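Local atomic coordinates of aminotransferase class I and II (Anaerococcus prevotii, PDB entry 4EMY), a protein that binds pyridoxal 5'-phosphate and, as a homodimeric class I aminotransferase, probably moves amino groups from amino acids to keto acids. Residues S182-P187 with I219-D224; V223-L228 with K239-F244. One frame throughout, in Å; residues are numbered along the deposited sequence.

Contact 1: S182-P187 with I219-D224; sequences SLINSP and ITLIVD. With PLP (pyridoxal-5'-phosphate), chain E.
S182, L183 and I184 pair with L221, I222 and V223 as neighbouring parallel strands in the middle of the large mixed sheet, and their C-terminal ends deliver N185 and D224 to the pyridoxal phosphate. The backbone follows the alternating pattern of parallel pairing: S182 N donates to T220 O, I222 N to S182 O (2.7 Å), I184 N to I222 O (2.9 Å) and D224 N to I184 O. One residue further on, a side chain takes over. With CG anti to the backbone N (chi1 178°), N185 lies alongside D224 and points the same way, and its ND2 reaches D224 O at 2.7 Å through a bent bond. The acceptor lies in the amide plane, though the donor is tilted 35° from the carbonyl plane. Together with the bond that OD1 accepts from N190 N, this fixes the amide's rotation; OD1 also lies 3.2 Å from PLP C2A. D224 OD2 stands 2.5 Å from PLP N1, the pyridine nitrogen that an aspartate characteristically faces in class I aminotransferases, and is hydrogen-bonded to Y138 OH. Replacing N185 with a leucine would remove both polar ends, so that D224 O and N190 N would probably each be left without this mate. Apolar contacts are modest: L183 CD1 meets I222 CG2 at 3.9 Å, and on the other face I184 CG1 touches L221 CD1 at 3.8 Å. The two strands belong to a beta-alpha-beta unit whose connecting helix, 198-211, brings W201 against I184, L221 and V223; helix 163-176 adjoins S182 and I184 on that face, whereas helix 109-121 packs against I222 and D224.

Contact 2: V223-L228 with K239-F244; sequences VDVAYL and KFFEKF. With PLP (pyridoxal-5'-phosphate), chain E.
F241 sets the outer end of its ring against both V225 and L228, and its path illustrates how a short 3-10 segment can be pinned to a loop by aromatic side chains. From CB the chain turns so that CG lies anti to the carbonyl carbon (chi1 -75°), which swings the ring toward 223-228. CD1 lies over one face of the F240 ring, toward its rim and 4.0 Å above the plane; F240 CZ returns the overlap on a face of F241. Further out, CE2 meets L228 CD1 at 3.8 Å from an oblique direction. At the tip, CZ touches V225 CG1 at 4.0 Å, the methyl approaching the edge of the ring near its plane. F93 meets the same ring edge-to-face, and L92 of helix 82-93 packs against both V225 and F241. The loop gripped in this way is a type I beta turn from V225 to L228, in the loop that follows strand 218-224 into the cofactor site of this fold type I PLP enzyme. A weak bond from A226 N to D224 OD1 (3.4 Å) ties the turn to the aspartate, and Y227 leaves it on the side of the cofactor. Its OH is hydrogen-bonded to PLP O3 at 2.6 Å, with O3 lying in the plane of the phenol ring, at its edge. Beside F241, the F240 ring presents its edge to V223 CG1 and V225 CG1, and W201 stacks on it. F244 comes from the opposite direction to V223, its CZ resting 4.1 Å from V223 CG2.

Contacts 1 and 2 follow one another along the chain: 182-187, then 219-224, then 223-228 overlapping it at V223 and D224, and finally 239-244. Their centres lie 9 Å apart, and both use strand 218-224, the neighbour of 179-184 in the seven-stranded mixed sheet. They also touch directly, as L221 CD2 meets F244 CE1 (3.6 Å), S186 O packs against V225 CG1 and P187 CD against L228 CD1. The strand paired in contact 1 continues into the loop that contact 2 packs. Both border the same pyridoxal phosphate, joining the sheet and the following loop around one side of the cofactor site.

Contact 1: S182-P187 with I219-D224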
ATOM      1  N   SER A 182     -20.432  10.886   3.252  1.00 40.56           N
ATOM      2  CA  SER A 182     -19.966  12.250   3.393  1.00 40.55           C
ATOM      3  C   SER A 182     -18.499  12.235   3.735  1.00 39.49           C
ATOM      4  O   SER A 182     -18.073  11.496   4.623  1.00 39.06           O
ATOM      5  CB  SER A 182     -20.728  12.988   4.490  1.00 41.52           C
ATOM      6  OG  SER A 182     -20.030  14.169   4.854  1.00 41.60           O
ATOM      7  N   LEU A 183     -17.726  13.047   3.026  1.00 39.25           N
ATOM      8  CA  LEU A 183     -16.323  13.214   3.363  1.00 38.50           C
ATOM      9  C   LEU A 183     -16.079  14.626   3.858  1.00 38.90           C
ATOM     10  O   LEU A 183     -16.459  15.591   3.195  1.00 39.63           O
ATOM     11  CB  LEU A 183     -15.414  12.879   2.179  1.00 38.03           C
ATOM     12  CG  LEU A 183     -13.929  12.822   2.563  1.00 37.48           C
ATOM     13  CD1 LEU A 183     -13.244  11.575   2.025  1.00 36.93           C
ATOM     14  CD2 LEU A 183     -13.212  14.086   2.110  1.00 37.74           C
ATOM     15  N   ILE A 184     -15.474  14.725   5.041  1.00 38.66           N
ATOM     16  CA  ILE A 184     -15.071  15.998   5.622  1.00 39.18           C
ATOM     17  C   ILE A 184     -13.606  15.917   6.047  1.00 38.75           C
ATOM     18  O   ILE A 184     -13.236  15.112   6.902  1.00 38.39           O
ATOM     19  CB  ILE A 184     -15.929  16.396   6.851  1.00 40.13           C
ATOM     20  CG1 ILE A 184     -17.413  16.028   6.674  1.00 40.63           C
ATOM     21  CG2 ILE A 184     -15.725  17.865   7.199  1.00 41.06           C
ATOM     22  CD1 ILE A 184     -18.193  16.889   5.699  1.00 41.49           C
ATOM     23  N   ASN A 185     -12.777  16.747   5.425  1.00 38.97           N
ATOM     24  CA  ASN A 185     -11.381  16.892   5.811  1.00 38.92           C
ATOM     25  C   ASN A 185     -11.231  18.047   6.797  1.00 39.82           C
ATOM     26  O   ASN A 185     -11.100  19.206   6.408  1.00 40.44           O
ATOM     27  CB  ASN A 185     -10.495  17.082   4.577  1.00 38.95           C
ATOM     28  CG  ASN A 185      -9.036  17.293   4.929  1.00 39.43           C
ATOM     29  OD1 ASN A 185      -8.344  18.079   4.285  1.00 40.10           O
ATOM     30  ND2 ASN A 185      -8.562  16.600   5.957  1.00 39.26           N
ATOM     31  N   SER A 186     -11.270  17.701   8.080  1.00 40.02           N
ATOM     32  CA  SER A 186     -11.252  18.647   9.191  1.00 40.97           C
ATOM     33  C   SER A 186     -10.768  17.882  10.408  1.00 40.88           C
ATOM     34  O   SER A 186     -11.065  16.696  10.542  1.00 40.23           O
ATOM     35  CB  SER A 186     -12.663  19.192   9.454  1.00 41.85           C
ATOM     36  OG  SER A 186     -12.668  20.148  10.505  1.00 43.35           O
ATOM     37  N   PRO A 187     -10.013  18.542  11.298  1.00 41.72           N
ATOM     38  CA  PRO A 187      -9.578  19.931  11.205  1.00 42.66           C
ATOM     39  C   PRO A 187      -8.322  20.075  10.350  1.00 42.18           C
ATOM     40  O   PRO A 187      -7.656  19.076  10.065  1.00 41.38           O
ATOM     41  CB  PRO A 187      -9.283  20.288  12.659  1.00 44.05           C
ATOM     42  CG  PRO A 187      -8.828  19.006  13.266  1.00 43.61           C
ATOM     43  CD  PRO A 187      -9.578  17.910  12.558  1.00 42.18           C
ATOM     44  N   ILE A 219     -25.622   5.489   5.647  1.00 44.45           N
ATOM     45  CA  ILE A 219     -24.755   6.655   5.503  1.00 42.78           C
ATOM     46  C   ILE A 219     -23.404   6.406   6.157  1.00 41.92           C
ATOM     47  O   ILE A 219     -23.341   5.886   7.271  1.00 42.20           O
ATOM     48  CB  ILE A 219     -25.403   7.912   6.121  1.00 42.05           C
ATOM     49  CG1 ILE A 219     -26.813   8.124   5.555  1.00 43.18           C
ATOM     50  CG2 ILE A 219     -24.536   9.145   5.888  1.00 41.01           C
ATOM     51  CD1 ILE A 219     -27.736   8.878   6.480  1.00 43.38           C
ATOM     52  N   THR A 220     -22.331   6.766   5.457  1.00 41.34           N
ATOM     53  CA  THR A 220     -20.989   6.720   6.039  1.00 40.53           C
ATOM     54  C   THR A 220     -20.327   8.101   6.059  1.00 39.10           C
ATOM     55  O   THR A 220     -20.186   8.747   5.021  1.00 39.19           O
ATOM     56  CB  THR A 220     -20.089   5.690   5.330  1.00 41.76           C
ATOM     57  OG1 THR A 220     -20.699   4.398   5.412  1.00 43.69           O
ATOM     58  CG2 THR A 220     -18.717   5.619   5.982  1.00 41.19           C
ATOM     59  N   LEU A 221     -19.945   8.539   7.258  1.00 38.24           N
ATOM     60  CA  LEU A 221     -19.143   9.739   7.443  1.00 37.25           C
ATOM     61  C   LEU A 221     -17.665   9.372   7.494  1.00 36.99           C
ATOM     62  O   LEU A 221     -17.237   8.625   8.376  1.00 37.27           O
ATOM     63  CB  LEU A 221     -19.547  10.467   8.728  1.00 37.20           C
ATOM     64  CG  LEU A 221     -18.841  11.782   9.091  1.00 36.76           C
ATOM     65  CD1 LEU A 221     -19.025  12.853   8.022  1.00 36.78           C
ATOM     66  CD2 LEU A 221     -19.324  12.296  10.439  1.00 37.45           C
ATOM     67  N   ILE A 222     -16.906   9.896   6.531  1.00 36.84           N
ATOM     68  CA  ILE A 222     -15.447   9.774   6.482  1.00 36.66           C
ATOM     69  C   ILE A 222     -14.809  11.080   6.957  1.00 35.89           C
ATOM     70  O   ILE A 222     -15.100  12.151   6.422  1.00 35.85           O
ATOM     71  CB  ILE A 222     -14.948   9.534   5.039  1.00 37.59           C
ATOM     72  CG1 ILE A 222     -15.884   8.594   4.250  1.00 38.87           C
ATOM     73  CG2 ILE A 222     -13.460   9.164   5.027  1.00 37.84           C
ATOM     74  CD1 ILE A 222     -15.550   7.127   4.340  1.00 40.15           C
ATOM     75  N   VAL A 223     -13.931  10.999   7.952  1.00 35.79           N
ATOM     76  CA  VAL A 223     -13.258  12.197   8.444  1.00 35.47           C
ATOM     77  C   VAL A 223     -11.759  12.059   8.251  1.00 35.58           C
ATOM     78  O   VAL A 223     -11.139  11.151   8.807  1.00 35.91           O
ATOM     79  CB  VAL A 223     -13.569  12.486   9.927  1.00 35.72           C
ATOM     80  CG1 VAL A 223     -13.258  13.936  10.254  1.00 35.78           C
ATOM     81  CG2 VAL A 223     -15.026  12.204  10.237  1.00 36.21           C
ATOM     82  N   ASP A 224     -11.185  12.957   7.453  1.00 35.84           N
ATOM     83  CA  ASP A 224      -9.743  12.953   7.192  1.00 36.28           C
ATOM     84  C   ASP A 224      -9.040  13.825   8.219  1.00 35.98           C
ATOM     85  O   ASP A 224      -9.052  15.056   8.125  1.00 36.16           O
ATOM     86  CB  ASP A 224      -9.448  13.437   5.766  1.00 37.41           C
ATOM     87  CG  ASP A 224      -8.004  13.162   5.313  1.00 38.51           C
ATOM     88  OD1 ASP A 224      -7.123  12.857   6.145  1.00 38.47           O
ATOM     89  OD2 ASP A 224      -7.745  13.262   4.096  1.00 40.13           O
TER
HETATM   90  N1  PLP E 501      -5.332  13.602   3.492  1.00 28.10           N
HETATM   91  C2  PLP E 501      -5.112  14.936   3.195  1.00 28.71           C
HETATM   92  C2A PLP E 501      -6.229  15.929   3.318  1.00 27.05           C
HETATM   93  C3  PLP E 501      -3.852  15.372   2.794  1.00 29.04           C
HETATM   94  O3  PLP E 501      -3.643  16.686   2.502  1.00 28.37           O
HETATM   95  C4  PLP E 501      -2.803  14.486   2.666  1.00 30.44           C
HETATM   96  C4A PLP E 501      -1.795  14.800   1.594  1.00 33.98           C
HETATM   97  O4A PLP E 501      -0.728  15.354   1.869  1.00 42.42           O
HETATM   98  C5  PLP E 501      -3.027  13.144   2.975  1.00 29.95           C
HETATM   99  C6  PLP E 501      -4.293  12.704   3.381  1.00 28.88           C
HETATM  100  C5A PLP E 501      -1.877  12.161   2.823  1.00 29.45           C
HETATM  101  O4P PLP E 501      -1.883  11.144   3.799  1.00 27.92           O
HETATM  102  P   PLP E 501      -0.758  10.016   3.669  1.00 26.27           P
HETATM  103  O1P PLP E 501      -1.295   8.991   2.706  1.00 25.46           O
HETATM  104  O2P PLP E 501      -0.491   9.457   5.049  1.00 23.97           O
HETATM  105  O3P PLP E 501       0.516  10.589   3.100  1.00 26.40           O

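Contact 2: V223-L228 with K239-F244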
ATOM      1  N   VAL A 223     -13.931  10.999   7.952  1.00 35.79           N
ATOM      2  CA  VAL A 223     -13.258  12.197   8.444  1.00 35.47           C
ATOM      3  C   VAL A 223     -11.759  12.059   8.251  1.00 35.58           C
ATOM      4  O   VAL A 223     -11.139  11.151   8.807  1.00 35.91           O
ATOM      5  CB  VAL A 223     -13.569  12.486   9.927  1.00 35.72           C
ATOM      6  CG1 VAL A 223     -13.258  13.936  10.254  1.00 35.78           C
ATOM      7  CG2 VAL A 223     -15.026  12.204  10.237  1.00 36.21           C
ATOM      8  N   ASP A 224     -11.185  12.957   7.453  1.00 35.84           N
ATOM      9  CA  ASP A 224      -9.743  12.953   7.192  1.00 36.28           C
ATOM     10  C   ASP A 224      -9.040  13.825   8.219  1.00 35.98           C
ATOM     11  O   ASP A 224      -9.052  15.056   8.125  1.00 36.16           O
ATOM     12  CB  ASP A 224      -9.448  13.437   5.766  1.00 37.41           C
ATOM     13  CG  ASP A 224      -8.004  13.162   5.313  1.00 38.51           C
ATOM     14  OD1 ASP A 224      -7.123  12.857   6.145  1.00 38.47           O
ATOM     15  OD2 ASP A 224      -7.745  13.262   4.096  1.00 40.13           O
ATOM     16  N   VAL A 225      -8.425  13.180   9.203  1.00 35.95           N
ATOM     17  CA  VAL A 225      -7.805  13.909  10.298  1.00 36.15           C
ATOM     18  C   VAL A 225      -6.279  13.826  10.255  1.00 36.52           C
ATOM     19  O   VAL A 225      -5.620  13.687  11.287  1.00 37.40           O
ATOM     20  CB  VAL A 225      -8.372  13.467  11.663  1.00 36.83           C
ATOM     21  CG1 VAL A 225      -9.867  13.732  11.719  1.00 36.71           C
ATOM     22  CG2 VAL A 225      -8.091  11.996  11.928  1.00 37.35           C
ATOM     23  N   ALA A 226      -5.721  13.920   9.050  1.00 36.27           N
ATOM     24  CA  ALA A 226      -4.273  13.896   8.871  1.00 36.71           C
ATOM     25  C   ALA A 226      -3.557  15.055   9.584  1.00 36.97           C
ATOM     26  O   ALA A 226      -2.504  14.863  10.186  1.00 37.69           O
ATOM     27  CB  ALA A 226      -3.933  13.887   7.390  1.00 36.99           C
ATOM     28  N   TYR A 227      -4.136  16.253   9.520  1.00 36.94           N
ATOM     29  CA  TYR A 227      -3.520  17.443  10.103  1.00 37.64           C
ATOM     30  C   TYR A 227      -4.073  17.751  11.492  1.00 38.24           C
ATOM     31  O   TYR A 227      -4.030  18.895  11.948  1.00 39.30           O
ATOM     32  CB  TYR A 227      -3.693  18.654   9.182  1.00 38.27           C
ATOM     33  CG  TYR A 227      -3.181  18.441   7.776  1.00 38.54           C
ATOM     34  CD1 TYR A 227      -1.821  18.593   7.468  1.00 39.28           C
ATOM     35  CD2 TYR A 227      -4.051  18.095   6.751  1.00 38.48           C
ATOM     36  CE1 TYR A 227      -1.354  18.394   6.176  1.00 40.01           C
ATOM     37  CE2 TYR A 227      -3.596  17.901   5.460  1.00 39.48           C
ATOM     38  CZ  TYR A 227      -2.254  18.047   5.175  1.00 40.14           C
ATOM     39  OH  TYR A 227      -1.823  17.843   3.888  1.00 41.58           O
ATOM     40  N   LEU A 228      -4.575  16.719  12.164  1.00 38.01           N
ATOM     41  CA  LEU A 228      -5.151  16.852  13.501  1.00 39.10           C
ATOM     42  C   LEU A 228      -4.223  17.564  14.486  1.00 40.71           C
ATOM     43  O   LEU A 228      -4.621  18.519  15.143  1.00 42.11           O
ATOM     44  CB  LEU A 228      -5.521  15.471  14.047  1.00 39.33           C
ATOM     45  CG  LEU A 228      -6.231  15.402  15.395  1.00 41.15           C
ATOM     46  CD1 LEU A 228      -7.717  15.683  15.237  1.00 40.71           C
ATOM     47  CD2 LEU A 228      -5.999  14.028  15.998  1.00 42.15           C
ATOM     48  N   LYS A 239     -11.918  17.502  20.794  1.00 60.88           N
ATOM     49  CA  LYS A 239     -13.199  17.522  21.507  1.00 61.12           C
ATOM     50  C   LYS A 239     -14.379  17.037  20.659  1.00 59.60           C
ATOM     51  O   LYS A 239     -15.294  16.395  21.178  1.00 59.36           O
ATOM     52  CB  LYS A 239     -13.484  18.918  22.070  1.00 63.86           C
ATOM     53  CG  LYS A 239     -14.717  18.992  22.963  1.00 65.03           C
ATOM     54  CD  LYS A 239     -14.950  20.394  23.513  1.00 68.57           C
ATOM     55  CE  LYS A 239     -14.156  20.642  24.787  1.00 71.45           C
ATOM     56  NZ  LYS A 239     -14.148  22.087  25.147  1.00 75.75           N
ATOM     57  N   PHE A 240     -14.343  17.329  19.358  1.00 59.09           N
ATOM     58  CA  PHE A 240     -15.461  17.018  18.471  1.00 58.08           C
ATOM     59  C   PHE A 240     -15.700  15.523  18.282  1.00 56.75           C
ATOM     60  O   PHE A 240     -16.779  15.124  17.855  1.00 56.37           O
ATOM     61  CB  PHE A 240     -15.319  17.733  17.117  1.00 58.73           C
ATOM     62  CG  PHE A 240     -14.494  16.989  16.107  1.00 58.56           C
ATOM     63  CD1 PHE A 240     -15.102  16.162  15.166  1.00 58.09           C
ATOM     64  CD2 PHE A 240     -13.113  17.124  16.080  1.00 59.52           C
ATOM     65  CE1 PHE A 240     -14.347  15.476  14.224  1.00 58.76           C
ATOM     66  CE2 PHE A 240     -12.351  16.442  15.142  1.00 59.94           C
ATOM     67  CZ  PHE A 240     -12.969  15.618  14.212  1.00 59.69           C
ATOM     68  N   PHE A 241     -14.704  14.701  18.606  1.00 56.42           N
ATOM     69  CA  PHE A 241     -14.825  13.247  18.446  1.00 55.93           C
ATOM     70  C   PHE A 241     -15.944  12.636  19.283  1.00 56.29           C
ATOM     71  O   PHE A 241     -16.498  11.608  18.909  1.00 56.64           O
ATOM     72  CB  PHE A 241     -13.497  12.540  18.740  1.00 55.93           C
ATOM     73  CG  PHE A 241     -12.473  12.685  17.643  1.00 56.13           C
ATOM     74  CD1 PHE A 241     -12.749  12.254  16.348  1.00 56.66           C
ATOM     75  CD2 PHE A 241     -11.223  13.236  17.908  1.00 56.44           C
ATOM     76  CE1 PHE A 241     -11.806  12.384  15.342  1.00 57.75           C
ATOM     77  CE2 PHE A 241     -10.275  13.368  16.903  1.00 57.32           C
ATOM     78  CZ  PHE A 241     -10.568  12.942  15.619  1.00 58.10           C
ATOM     79  N   GLU A 242     -16.274  13.278  20.404  1.00 56.96           N
ATOM     80  CA  GLU A 242     -17.338  12.822  21.307  1.00 58.20           C
ATOM     81  C   GLU A 242     -18.724  12.858  20.660  1.00 58.18           C
ATOM     82  O   GLU A 242     -19.622  12.120  21.067  1.00 59.51           O
ATOM     83  CB  GLU A 242     -17.332  13.617  22.622  1.00 59.82           C
ATOM     84  CG  GLU A 242     -16.095  13.380  23.481  1.00 60.38           C
ATOM     85  CD  GLU A 242     -16.293  13.718  24.956  1.00 63.16           C
ATOM     86  OE1 GLU A 242     -16.669  14.867  25.284  1.00 64.56           O
ATOM     87  OE2 GLU A 242     -16.045  12.831  25.801  1.00 64.51           O
ATOM     88  N   LYS A 243     -18.884  13.701  19.642  1.00 57.08           N
ATOM     89  CA  LYS A 243     -20.133  13.807  18.887  1.00 56.92           C
ATOM     90  C   LYS A 243     -20.471  12.540  18.095  1.00 57.04           C
ATOM     91  O   LYS A 243     -21.567  12.416  17.545  1.00 57.31           O
ATOM     92  CB  LYS A 243     -20.070  15.015  17.952  1.00 56.20           C
ATOM     93  CG  LYS A 243     -20.423  16.328  18.625  1.00 57.08           C
ATOM     94  CD  LYS A 243     -19.348  17.383  18.415  1.00 57.47           C
ATOM     95  CE  LYS A 243     -19.805  18.750  18.901  1.00 59.19           C
ATOM     96  NZ  LYS A 243     -20.118  18.789  20.354  1.00 60.83           N
ATOM     97  N   PHE A 244     -19.530  11.602  18.048  1.00 57.25           N
ATOM     98  CA  PHE A 244     -19.716  10.367  17.299  1.00 58.29           C
ATOM     99  C   PHE A 244     -20.224   9.217  18.166  1.00 60.38           C
ATOM    100  O   PHE A 244     -20.410   8.103  17.673  1.00 62.14           O
ATOM    101  CB  PHE A 244     -18.428   9.970  16.563  1.00 58.17           C
ATOM    102  CG  PHE A 244     -17.948  10.996  15.561  1.00 57.23           C
ATOM    103  CD1 PHE A 244     -18.849  11.788  14.854  1.00 56.97           C
ATOM    104  CD2 PHE A 244     -16.588  11.150  15.307  1.00 57.11           C
ATOM    105  CE1 PHE A 244     -18.402  12.724  13.938  1.00 56.92           C
ATOM    106  CE2 PHE A 244     -16.135  12.081  14.386  1.00 57.19           C
ATOM    107  CZ  PHE A 244     -17.044  12.869  13.701  1.00 57.24           C
TER
HETATM  108  N1  PLP E 501      -5.332  13.602   3.492  1.00 28.10           N
HETATM  109  C2  PLP E 501      -5.112  14.936   3.195  1.00 28.71           C
HETATM  110  C2A PLP E 501      -6.229  15.929   3.318  1.00 27.05           C
HETATM  111  C3  PLP E 501      -3.852  15.372   2.794  1.00 29.04           C
HETATM  112  O3  PLP E 501      -3.643  16.686   2.502  1.00 28.37           O
HETATM  113  C4  PLP E 501      -2.803  14.486   2.666  1.00 30.44           C
HETATM  114  C4A PLP E 501      -1.795  14.800   1.594  1.00 33.98           C
HETATM  115  O4A PLP E 501      -0.728  15.354   1.869  1.00 42.42           O
HETATM  116  C5  PLP E 501      -3.027  13.144   2.975  1.00 29.95           C
HETATM  117  C6  PLP E 501      -4.293  12.704   3.381  1.00 28.88           C
HETATM  118  C5A PLP E 501      -1.877  12.161   2.823  1.00 29.45           C
HETATM  119  O4P PLP E 501      -1.883  11.144   3.799  1.00 27.92           O
HETATM  120  P   PLP E 501      -0.758  10.016   3.669  1.00 26.27           P
HETATM  121  O1P PLP E 501      -1.295   8.991   2.706  1.00 25.46           O
HETATM  122  O2P PLP E 501      -0.491   9.457   5.049  1.00 23.97           O
HETATM  123  O3P PLP E 501       0.516  10.589   3.100  1.00 26.40           O